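Local coordinates for protein catechol 1,2-dioxygenase (Burkholderia ambifaria, PDB 5VXT) that binds catechol beside its iron(III) ion and probably catalyses intradiol opening of the catechol ring by molecular oxygen, at residues B[180-184]-B[185-189]. Residues are numbered along the deposited sequence; the frame is centred on the assembly and turned at random.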
loop_
_atom_site.group_PDB
_atom_site.type_symbol
_atom_site.label_atom_id
_atom_site.label_comp_id
_atom_site.label_asym_id
_atom_site.label_seq_id
_atom_site.Cartn_x
_atom_site.Cartn_y
_atom_site.Cartn_z
ATOM N N HIS B 180 -13.729 -9.727 17.833
ATOM C CA HIS B 180 -12.822 -10.212 16.793
ATOM C C HIS B 180 -11.743 -9.183 16.459
ATOM O O HIS B 180 -10.778 -9.510 15.763
ATOM C CB HIS B 180 -13.580 -10.613 15.518
ATOM C CG HIS B 180 -12.920 -11.711 14.741
ATOM N ND1 HIS B 180 -13.002 -13.037 15.112
ATOM C CD2 HIS B 180 -12.165 -11.682 13.617
ATOM C CE1 HIS B 180 -12.326 -13.776 14.249
ATOM N NE2 HIS B 180 -11.808 -12.979 13.332
ATOM N N PHE B 181 -11.879 -7.946 16.957
ATOM C CA PHE B 181 -10.918 -6.878 16.685
ATOM C C PHE B 181 -10.552 -6.117 17.952
ATOM O O PHE B 181 -10.207 -4.932 17.885
ATOM C CB PHE B 181 -11.455 -5.886 15.649
ATOM C CG PHE B 181 -11.864 -6.507 14.357
ATOM C CD1 PHE B 181 -13.192 -6.847 14.128
ATOM C CD2 PHE B 181 -10.923 -6.743 13.362
ATOM C CE1 PHE B 181 -13.576 -7.421 12.929
ATOM C CE2 PHE B 181 -11.298 -7.315 12.164
ATOM C CZ PHE B 181 -12.623 -7.656 11.944
ATOM N N ASP B 182 -10.634 -6.760 19.114
ATOM C CA ASP B 182 -10.387 -6.059 20.370
ATOM C C ASP B 182 -8.907 -6.144 20.730
ATOM O O ASP B 182 -8.405 -7.249 20.975
ATOM C CB ASP B 182 -11.235 -6.641 21.487
ATOM C CG ASP B 182 -11.253 -5.761 22.731
ATOM O OD1 ASP B 182 -10.197 -5.181 23.082
ATOM O OD2 ASP B 182 -12.330 -5.643 23.359
ATOM N N PRO B 183 -8.184 -5.022 20.792
ATOM C CA PRO B 183 -6.750 -5.073 21.101
ATOM C C PRO B 183 -6.432 -5.236 22.578
ATOM O O PRO B 183 -5.251 -5.305 22.931
ATOM C CB PRO B 183 -6.247 -3.718 20.580
ATOM C CG PRO B 183 -7.406 -2.809 20.795
ATOM C CD PRO B 183 -8.647 -3.645 20.546
ATOM N N THR B 184 -7.440 -5.294 23.452
ATOM C CA THR B 184 -7.208 -5.473 24.877
ATOM C C THR B 184 -7.517 -6.877 25.367
ATOM O O THR B 184 -7.051 -7.253 26.447
ATOM C CB THR B 184 -8.045 -4.470 25.688
ATOM O OG1 THR B 184 -9.429 -4.597 25.336
ATOM C CG2 THR B 184 -7.589 -3.051 25.412
ATOM N N GLY B 185 -8.278 -7.652 24.606
ATOM C CA GLY B 185 -8.599 -9.009 25.000
ATOM C C GLY B 185 -9.391 -9.690 23.906
ATOM O O GLY B 185 -9.558 -9.153 22.809
ATOM N N LYS B 186 -9.874 -10.888 24.214
ATOM C CA LYS B 186 -10.702 -11.655 23.290
ATOM C C LYS B 186 -12.134 -11.631 23.804
ATOM O O LYS B 186 -12.447 -12.272 24.813
ATOM C CB LYS B 186 -10.196 -13.089 23.144
ATOM N N GLN B 187 -12.997 -10.873 23.129
ATOM C CA GLN B 187 -14.420 -10.971 23.408
ATOM C C GLN B 187 -14.954 -12.298 22.877
ATOM O O GLN B 187 -14.293 -13.007 22.114
ATOM C CB GLN B 187 -15.187 -9.807 22.775
ATOM C CG GLN B 187 -14.541 -8.435 22.934
ATOM C CD GLN B 187 -15.425 -7.309 22.405
ATOM O OE1 GLN B 187 -16.570 -7.529 22.007
ATOM N NE2 GLN B 187 -14.892 -6.096 22.401
ATOM N N SER B 188 -16.163 -12.643 23.297
ATOM C CA SER B 188 -16.798 -13.833 22.757
ATOM C C SER B 188 -17.042 -13.662 21.263
ATOM O O SER B 188 -17.241 -12.550 20.768
ATOM C CB SER B 188 -18.115 -14.105 23.483
ATOM O OG SER B 188 -17.893 -14.305 24.866
ATOM N N ASP B 189 -16.998 -14.776 20.536
ATOM C CA ASP B 189 -17.378 -14.759 19.130
ATOM C C ASP B 189 -18.779 -14.178 18.986
ATOM O O ASP B 189 -19.719 -14.635 19.642
ATOM C CB ASP B 189 -17.324 -16.175 18.541
ATOM C CG ASP B 189 -15.908 -16.736 18.465
ATOM O OD1 ASP B 189 -14.964 -15.959 18.204
ATOM O OD2 ASP B 189 -15.741 -17.960 18.662
HETATM O O HOH W 1 -11.899 -9.851 20.271
HETATM O O HOH W 2 -14.718 -13.118 17.017
#
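Gln187 and Asp182 meet through one nearly straight hydrogen bond across a surface turn: NE2 of Gln187 lies 2.8 Å from OD2 of Asp182, with an N-H...O angle of 177°. The acceptor lies in the amide plane of Gln187, whereas the donor reaches OD2 on its anti side, somewhat out of the carboxylate plane. The two planes stand 72° apart, and the side chains cross at about a right angle.

The other carboxylate oxygen makes an Asx turn: OD1 of Asp182 accepts from the backbone N of Thr184 at 2.8 Å. Together, the amide of Gln187 on OD2 and this backbone N on OD1 hold both carboxylate oxygens and limit the group's rotation. With CG anti to the backbone N (chi1 -167°), the carboxylate of Asp182 is carried toward residues 185-189, within reach of the Gln187 amide.

Water adds two bridges. One accepts from Gln187 N at 3.2 Å and, weakly, from His180 N. A second water lies at the edge of the His180 ring, in its plane, 2.6 Å from His180 ND1, and donates to Asp189 OD1.

This turn belongs to the loop joining strands 166-170 and 193-197, following the iron ligand Tyr178. OE1 of Gln187 is hydrogen-bonded to Asn191, while His180 and Phe181 pack on Val125 of strand 125-126.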